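PDB 2WZP: lactococcal phage P2 ORF15, which probably serves as the distal tail protein of the phage, forming a baseplate hub through which the end of the tail carries the host-adhesion machinery. Local coordinates for residues M[60-65]-M[87-92]; M[135-140]-M[154-159]. All blocks are in the same frame, centred on the assembly; numbering follows the deposited sequence.

Contact 1: M[60-65]-M[87-92]; sequences SNLGLQ and PQIEFK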
ATOM      1  N   SER M  60      -6.775  23.340   2.503  1.00 30.52           N
ATOM      2  CA  SER M  60      -7.375  22.008   2.588  1.00 28.64           C
ATOM      3  C   SER M  60      -8.796  22.018   2.055  1.00 33.47           C
ATOM      4  O   SER M  60      -9.132  21.202   1.199  1.00 33.39           O
ATOM      5  CB  SER M  60      -7.295  21.461   4.005  1.00 26.77           C
ATOM      6  OG  SER M  60      -7.909  22.356   4.911  1.00 32.37           O
ATOM      7  N   ASN M  61      -9.612  22.988   2.503  1.00 30.69           N
ATOM      8  CA  ASN M  61     -11.000  23.100   2.066  1.00 29.21           C
ATOM      9  C   ASN M  61     -11.557  24.465   2.423  1.00 32.13           C
ATOM     10  O   ASN M  61     -11.560  24.851   3.588  1.00 31.47           O
ATOM     11  CB  ASN M  61     -11.834  22.016   2.724  1.00 27.23           C
ATOM     12  CG  ASN M  61     -13.218  21.786   2.180  1.00 39.11           C
ATOM     13  OD1 ASN M  61     -13.672  22.392   1.198  1.00 30.89           O
ATOM     14  ND2 ASN M  61     -13.933  20.891   2.842  1.00 21.87           N
ATOM     15  N   LEU M  62     -12.040  25.184   1.408  1.00 28.87           N
ATOM     16  CA  LEU M  62     -12.704  26.474   1.550  1.00 28.99           C
ATOM     17  C   LEU M  62     -14.216  26.269   1.382  1.00 34.30           C
ATOM     18  O   LEU M  62     -14.979  27.236   1.322  1.00 34.83           O
ATOM     19  CB  LEU M  62     -12.181  27.475   0.499  1.00 29.28           C
ATOM     20  CG  LEU M  62     -10.702  27.823   0.532  1.00 33.33           C
ATOM     21  CD1 LEU M  62     -10.375  28.711  -0.619  1.00 32.88           C
ATOM     22  CD2 LEU M  62     -10.287  28.444   1.877  1.00 35.81           C
ATOM     23  N   GLY M  63     -14.625  25.000   1.316  1.00 31.29           N
ATOM     24  CA  GLY M  63     -16.017  24.588   1.219  1.00 31.56           C
ATOM     25  C   GLY M  63     -16.687  24.534   2.571  1.00 36.41           C
ATOM     26  O   GLY M  63     -16.232  25.175   3.522  1.00 36.79           O
ATOM     27  N   LEU M  64     -17.802  23.803   2.658  1.00 32.60           N
ATOM     28  CA  LEU M  64     -18.587  23.687   3.893  1.00 31.63           C
ATOM     29  C   LEU M  64     -19.375  22.402   3.934  1.00 33.86           C
ATOM     30  O   LEU M  64     -19.469  21.678   2.923  1.00 32.64           O
ATOM     31  CB  LEU M  64     -19.558  24.906   4.090  1.00 31.42           C
ATOM     32  CG  LEU M  64     -20.529  25.316   2.980  1.00 34.44           C
ATOM     33  CD1 LEU M  64     -21.630  24.309   2.816  1.00 34.27           C
ATOM     34  CD2 LEU M  64     -21.214  26.575   3.359  1.00 37.86           C
ATOM     35  N   GLN M  65     -19.995  22.161   5.098  1.00 28.88           N
ATOM     36  CA  GLN M  65     -20.860  21.014   5.332  1.00 28.42           C
ATOM     37  C   GLN M  65     -22.175  21.549   5.842  1.00 32.06           C
ATOM     38  O   GLN M  65     -22.225  22.629   6.434  1.00 28.83           O
ATOM     39  CB  GLN M  65     -20.277  20.012   6.353  1.00 29.01           C
ATOM     40  CG  GLN M  65     -19.012  19.300   5.910  1.00 34.74           C
ATOM     41  CD  GLN M  65     -17.780  20.037   6.383  1.00 56.87           C
ATOM     42  OE1 GLN M  65     -17.551  20.222   7.596  1.00 46.62           O
ATOM     43  NE2 GLN M  65     -16.954  20.466   5.431  1.00 46.46           N
ATOM     44  N   PRO M  87     -15.464  24.016   7.868  1.00 37.64           N
ATOM     45  CA  PRO M  87     -14.292  23.217   8.260  1.00 37.58           C
ATOM     46  C   PRO M  87     -13.068  24.069   8.536  1.00 40.46           C
ATOM     47  O   PRO M  87     -13.009  25.212   8.072  1.00 40.28           O
ATOM     48  CB  PRO M  87     -14.075  22.299   7.053  1.00 39.08           C
ATOM     49  CG  PRO M  87     -14.627  23.032   5.907  1.00 42.76           C
ATOM     50  CD  PRO M  87     -15.781  23.838   6.434  1.00 39.11           C
ATOM     51  N   GLN M  88     -12.084  23.502   9.264  1.00 35.32           N
ATOM     52  CA  GLN M  88     -10.808  24.170   9.529  1.00 33.73           C
ATOM     53  C   GLN M  88     -10.060  24.339   8.215  1.00 37.62           C
ATOM     54  O   GLN M  88     -10.247  23.530   7.294  1.00 38.10           O
ATOM     55  CB  GLN M  88      -9.923  23.307  10.422  1.00 33.75           C
ATOM     56  CG  GLN M  88     -10.409  23.111  11.827  1.00 23.33           C
ATOM     57  CD  GLN M  88      -9.403  22.297  12.566  1.00 38.44           C
ATOM     58  OE1 GLN M  88      -8.861  21.297  12.056  1.00 42.39           O
ATOM     59  NE2 GLN M  88      -9.155  22.676  13.798  1.00 26.36           N
ATOM     60  N   ILE M  89      -9.203  25.362   8.129  1.00 33.37           N
ATOM     61  CA  ILE M  89      -8.386  25.559   6.945  1.00 32.30           C
ATOM     62  C   ILE M  89      -6.953  25.218   7.279  1.00 36.21           C
ATOM     63  O   ILE M  89      -6.332  25.828   8.155  1.00 35.02           O
ATOM     64  CB  ILE M  89      -8.493  26.944   6.250  1.00 34.66           C
ATOM     65  CG1 ILE M  89      -9.950  27.433   6.157  1.00 35.37           C
ATOM     66  CG2 ILE M  89      -7.832  26.868   4.853  1.00 33.79           C
ATOM     67  CD1 ILE M  89     -10.148  28.924   5.639  1.00 43.60           C
ATOM     68  N   GLU M  90      -6.434  24.235   6.568  1.00 33.68           N
ATOM     69  CA  GLU M  90      -5.049  23.860   6.686  1.00 32.79           C
ATOM     70  C   GLU M  90      -4.361  24.317   5.409  1.00 35.91           C
ATOM     71  O   GLU M  90      -4.897  24.151   4.321  1.00 35.73           O
ATOM     72  CB  GLU M  90      -4.909  22.366   6.895  1.00 34.05           C
ATOM     73  CG  GLU M  90      -3.482  21.943   7.174  1.00 45.67           C
ATOM     74  CD  GLU M  90      -3.312  20.451   7.213  1.00 67.91           C
ATOM     75  OE1 GLU M  90      -2.522  19.924   6.398  1.00 76.92           O
ATOM     76  OE2 GLU M  90      -3.978  19.802   8.049  1.00 72.06           O
ATOM     77  N   PHE M  91      -3.218  24.971   5.559  1.00 31.33           N
ATOM     78  CA  PHE M  91      -2.405  25.444   4.451  1.00 29.30           C
ATOM     79  C   PHE M  91      -1.001  24.842   4.594  1.00 33.43           C
ATOM     80  O   PHE M  91      -0.591  24.462   5.694  1.00 33.18           O
ATOM     81  CB  PHE M  91      -2.243  26.967   4.532  1.00 29.22           C
ATOM     82  CG  PHE M  91      -3.446  27.823   4.254  1.00 28.57           C
ATOM     83  CD1 PHE M  91      -3.789  28.165   2.952  1.00 29.29           C
ATOM     84  CD2 PHE M  91      -4.155  28.409   5.298  1.00 28.86           C
ATOM     85  CE1 PHE M  91      -4.857  29.020   2.696  1.00 29.41           C
ATOM     86  CE2 PHE M  91      -5.216  29.278   5.044  1.00 30.21           C
ATOM     87  CZ  PHE M  91      -5.564  29.573   3.743  1.00 28.17           C
ATOM     88  N   LYS M  92      -0.279  24.776   3.477  1.00 30.05           N
ATOM     89  CA  LYS M  92       1.119  24.423   3.398  1.00 30.28           C
ATOM     90  C   LYS M  92       1.795  25.798   3.635  1.00 34.87           C
ATOM     91  O   LYS M  92       1.424  26.782   2.991  1.00 34.69           O
ATOM     92  CB  LYS M  92       1.469  23.915   1.985  1.00 32.62           C
ATOM     93  CG  LYS M  92       1.229  22.443   1.757  1.00 50.04           C
ATOM     94  CD  LYS M  92       1.868  22.008   0.450  1.00 65.83           C
ATOM     95  CE  LYS M  92       1.836  20.509   0.239  1.00 85.70           C
ATOM     96  NZ  LYS M  92       0.458  19.981  -0.001  1.00 96.50           N
TER
HETATM   97  O   HOH W   1      -9.849  20.977   6.339  1.00 48.75           O
HETATM   98  O   HOH W   2     -12.943  26.171   5.412  1.00 30.83           O

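Contact 2: M[135-140]-M[154-159]; sequences LALADV and EKITFD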
ATOM      1  N   LEU M 135      -9.817  34.034  11.906  1.00 26.89           N
ATOM      2  CA  LEU M 135      -9.270  32.718  12.234  1.00 25.46           C
ATOM      3  C   LEU M 135      -8.482  32.717  13.543  1.00 31.00           C
ATOM      4  O   LEU M 135      -7.980  33.751  13.994  1.00 31.81           O
ATOM      5  CB  LEU M 135      -8.293  32.322  11.105  1.00 24.83           C
ATOM      6  CG  LEU M 135      -8.810  32.292   9.669  1.00 27.88           C
ATOM      7  CD1 LEU M 135      -7.684  31.991   8.713  1.00 27.25           C
ATOM      8  CD2 LEU M 135      -9.936  31.244   9.500  1.00 26.08           C
ATOM      9  N   ALA M 136      -8.318  31.536  14.113  1.00 27.71           N
ATOM     10  CA  ALA M 136      -7.532  31.314  15.315  1.00 27.01           C
ATOM     11  C   ALA M 136      -6.653  30.096  15.005  1.00 33.13           C
ATOM     12  O   ALA M 136      -7.146  29.088  14.496  1.00 31.76           O
ATOM     13  CB  ALA M 136      -8.444  31.028  16.486  1.00 27.25           C
ATOM     14  N   LEU M 137      -5.345  30.218  15.252  1.00 30.45           N
ATOM     15  CA  LEU M 137      -4.385  29.161  15.041  1.00 29.92           C
ATOM     16  C   LEU M 137      -4.840  27.920  15.843  1.00 33.44           C
ATOM     17  O   LEU M 137      -5.234  28.041  17.014  1.00 33.14           O
ATOM     18  CB  LEU M 137      -3.030  29.686  15.529  1.00 30.41           C
ATOM     19  CG  LEU M 137      -1.729  28.884  15.297  1.00 36.19           C
ATOM     20  CD1 LEU M 137      -1.483  27.827  16.333  1.00 37.57           C
ATOM     21  CD2 LEU M 137      -1.464  28.553  13.889  1.00 40.28           C
ATOM     22  N   ALA M 138      -4.841  26.745  15.181  1.00 28.50           N
ATOM     23  CA  ALA M 138      -5.200  25.458  15.778  1.00 27.27           C
ATOM     24  C   ALA M 138      -3.916  24.645  15.975  1.00 33.37           C
ATOM     25  O   ALA M 138      -3.750  23.986  17.006  1.00 33.97           O
ATOM     26  CB  ALA M 138      -6.183  24.718  14.899  1.00 27.63           C
ATOM     27  N   ASP M 139      -2.985  24.731  15.012  1.00 30.14           N
ATOM     28  CA  ASP M 139      -1.685  24.088  15.079  1.00 29.86           C
ATOM     29  C   ASP M 139      -0.733  24.607  14.026  1.00 32.08           C
ATOM     30  O   ASP M 139      -1.146  25.131  12.999  1.00 31.14           O
ATOM     31  CB  ASP M 139      -1.778  22.538  15.038  1.00 33.42           C
ATOM     32  CG  ASP M 139      -2.525  21.981  13.855  1.00 51.62           C
ATOM     33  OD1 ASP M 139      -3.621  21.399  14.061  1.00 53.04           O
ATOM     34  OD2 ASP M 139      -2.037  22.152  12.716  1.00 59.08           O
ATOM     35  N   VAL M 140       0.559  24.465  14.309  1.00 29.42           N
ATOM     36  CA  VAL M 140       1.666  24.822  13.441  1.00 28.17           C
ATOM     37  C   VAL M 140       2.780  23.815  13.720  1.00 32.54           C
ATOM     38  O   VAL M 140       2.977  23.438  14.878  1.00 33.15           O
ATOM     39  CB  VAL M 140       2.113  26.297  13.552  1.00 30.70           C
ATOM     40  CG1 VAL M 140       2.728  26.616  14.911  1.00 29.92           C
ATOM     41  CG2 VAL M 140       3.058  26.678  12.409  1.00 30.40           C
ATOM     42  N   GLU M 154       6.208  23.689   6.110  1.00 29.41           N
ATOM     43  CA  GLU M 154       5.428  23.257   7.273  1.00 28.48           C
ATOM     44  C   GLU M 154       3.920  23.213   6.993  1.00 33.53           C
ATOM     45  O   GLU M 154       3.489  23.464   5.859  1.00 34.88           O
ATOM     46  CB  GLU M 154       5.735  24.192   8.478  1.00 29.32           C
ATOM     47  CG  GLU M 154       7.198  24.285   8.900  1.00 33.33           C
ATOM     48  CD  GLU M 154       7.976  23.007   9.208  1.00 43.59           C
ATOM     49  OE1 GLU M 154       9.224  23.056   9.134  1.00 38.55           O
ATOM     50  OE2 GLU M 154       7.360  21.959   9.507  1.00 29.73           O
ATOM     51  N   LYS M 155       3.126  22.908   8.033  1.00 29.37           N
ATOM     52  CA  LYS M 155       1.664  22.876   7.961  1.00 30.40           C
ATOM     53  C   LYS M 155       1.084  23.788   9.027  1.00 35.74           C
ATOM     54  O   LYS M 155       1.496  23.709  10.185  1.00 36.54           O
ATOM     55  CB  LYS M 155       1.122  21.452   8.170  1.00 34.31           C
ATOM     56  CG  LYS M 155       1.586  20.457   7.133  1.00 60.18           C
ATOM     57  CD  LYS M 155       0.970  20.577   5.739  1.00 70.57           C
ATOM     58  CE  LYS M 155       1.246  19.253   5.043  1.00 82.82           C
ATOM     59  NZ  LYS M 155       0.384  18.129   5.539  1.00 86.96           N
ATOM     60  N   ILE M 156       0.156  24.679   8.638  1.00 31.42           N
ATOM     61  CA  ILE M 156      -0.538  25.579   9.556  1.00 30.52           C
ATOM     62  C   ILE M 156      -2.047  25.293   9.464  1.00 33.39           C
ATOM     63  O   ILE M 156      -2.544  25.069   8.357  1.00 34.09           O
ATOM     64  CB  ILE M 156      -0.142  27.064   9.346  1.00 33.50           C
ATOM     65  CG1 ILE M 156      -0.480  27.920  10.587  1.00 32.51           C
ATOM     66  CG2 ILE M 156      -0.675  27.673   8.026  1.00 35.22           C
ATOM     67  CD1 ILE M 156      -0.007  29.337  10.553  1.00 27.26           C
ATOM     68  N   THR M 157      -2.743  25.207  10.615  1.00 27.60           N
ATOM     69  CA  THR M 157      -4.188  24.923  10.689  1.00 26.93           C
ATOM     70  C   THR M 157      -4.896  25.990  11.507  1.00 30.74           C
ATOM     71  O   THR M 157      -4.437  26.363  12.594  1.00 28.41           O
ATOM     72  CB  THR M 157      -4.481  23.542  11.275  1.00 29.75           C
ATOM     73  OG1 THR M 157      -3.671  22.562  10.641  1.00 35.66           O
ATOM     74  CG2 THR M 157      -5.958  23.155  11.203  1.00 20.41           C
ATOM     75  N   PHE M 158      -6.045  26.437  10.993  1.00 27.51           N
ATOM     76  CA  PHE M 158      -6.834  27.452  11.643  1.00 26.25           C
ATOM     77  C   PHE M 158      -8.216  27.001  11.925  1.00 31.44           C
ATOM     78  O   PHE M 158      -8.893  26.437  11.057  1.00 31.08           O
ATOM     79  CB  PHE M 158      -6.943  28.700  10.761  1.00 26.89           C
ATOM     80  CG  PHE M 158      -5.654  29.443  10.559  1.00 27.10           C
ATOM     81  CD1 PHE M 158      -5.222  30.380  11.488  1.00 26.94           C
ATOM     82  CD2 PHE M 158      -4.899  29.257   9.403  1.00 28.82           C
ATOM     83  CE1 PHE M 158      -4.031  31.086  11.288  1.00 26.83           C
ATOM     84  CE2 PHE M 158      -3.718  29.988   9.195  1.00 29.95           C
ATOM     85  CZ  PHE M 158      -3.291  30.888  10.145  1.00 26.27           C
ATOM     86  N   ASP M 159      -8.681  27.368  13.115  1.00 28.58           N
ATOM     87  CA  ASP M 159     -10.068  27.220  13.513  1.00 27.96           C
ATOM     88  C   ASP M 159     -10.775  28.448  12.945  1.00 29.84           C
ATOM     89  O   ASP M 159     -10.225  29.536  12.961  1.00 27.42           O
ATOM     90  CB  ASP M 159     -10.204  27.219  15.038  1.00 29.71           C
ATOM     91  CG  ASP M 159     -10.030  25.865  15.693  1.00 38.89           C
ATOM     92  OD1 ASP M 159     -10.564  24.858  15.136  1.00 42.75           O
ATOM     93  OD2 ASP M 159      -9.525  25.827  16.851  1.00 34.63           O
TER
HETATM   94  O   HOH W   3      -7.816  27.774  18.049  1.00 29.29           O
HETATM   95  O   HOH W   4      -0.125  21.469  11.282  1.00 53.29           O

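Contact 1: M[60-65]-M[87-92]
Ser60 and Glu90 close the neck of a long excursion from an antiparallel sheet: the backbones run oppositely from there, with Ser60 CA and Glu90 CA 5.1 Å apart and Leu64 CA and Pro87 CA 6.1 Å apart. Strand 54-57, an outermost strand of that sheet within the chain, has just ended, and beyond its end a serine, working partly through its side chain, still bonds to strand 89-95. Ser60 N donates to Glu90 O over 2.7 Å. With chi1 at 56°, OG sits between the serine's own backbone N and carbonyl carbon, where it accepts from Glu90 N at 2.9 Å in a fairly straight bond (164°). One residue thus grips both backbone polar groups of Glu90. Further along, water replaces direct pairing: one molecule links Ser60 OG to Gln88 O, and another donates to both Asn61 O and Pro87 O.

Pro87 is the main apolar surface here. Its ring crosses the Asn61 side chain at about a right angle and brings CD near Gly63 O. The Gln65 chain bends at chi2 and returns over the proline, placing NE2 3.5 Å from Pro87 CG. On the buried side, the branch ends Leu62 CD2 and Ile89 CD1 meet at 3.8 Å; Leu62 also touches Tyr124, and Ile89 touches Ile160. Leu64 and Gln65, in the short sheet of strands 64-67 and 83-85, also pair with an antiparallel strand of a second subunit, so that small sheet runs on across the interface. The turn leading there is an Asx turn: Asn61 OD1, which also accepts from Lys142 N of that second subunit, receives Gly63 N at 2.8 Å from well above its carbonyl plane.

Contact 2: M[135-140]-M[154-159]
Asp139 and Thr157 meet beside a classic beta bulge in the antiparallel pairing of strands 130-140 and 153-163. Ala138 and Asp139 both face Thr157, and both their amides donate to Thr157 O, Ala138 N at 2.6 Å and Asp139 N at 3.3 Å. With chi1 at 55°, Asp139 CG lies between the residue's own N and carbonyl carbon, which swings OD2 to Thr157 OG1 at 2.7 Å, on the syn side and 29° out of the carboxylate plane.

Ile156 and Val140 lie on the opposite face. Leu137 holds CG opposite its backbone N (chi1 -172°), and its CD2 comes across Ile156 to touch CG1 at 3.5 Å; both residues also pack on Ile114 of helix 100-115. Leu135 crosses Phe158 at about a right angle and lays CD1 over one ring face, 4.0 Å from the centroid of the Phe158 ring, a CH-pi contact.

Asp139 and Val140 also pair with an antiparallel strand of a third subunit, so the sheet runs on across the interface. Asp159 OD1 is held by Gln88 NE2, while a water joins its OD2 to Leu137 O. Asp139 OD2 likewise takes a water as well as the threonine hydroxyl, two donors that would probably help to keep this carboxylate ionised.

Overall arrangement
The two contacts meet in one antiparallel sheet and illustrate how its chemistry changes from edge to interior. Strands 89-95 and 153-163 are neighbours, and their backbones meet directly, with Phe91 N 2.9 Å from Ile156 O and Phe158 N 2.9 Å from Ile89 O, probably hydrogen bonds. Contact 2 is buried, with several backbone bonds interrupted by a bulge, one hydroxyl-carboxylate bond, and apolar packing against helix 100-115. Contact 1, only partly buried, lies where an excursion leaves the edge and has just two direct hydrogen bonds, both at Ser60. Both also face other copies: Gln65 packs on Asp139 of a second subunit, and Asp139 on Gln65 of a third.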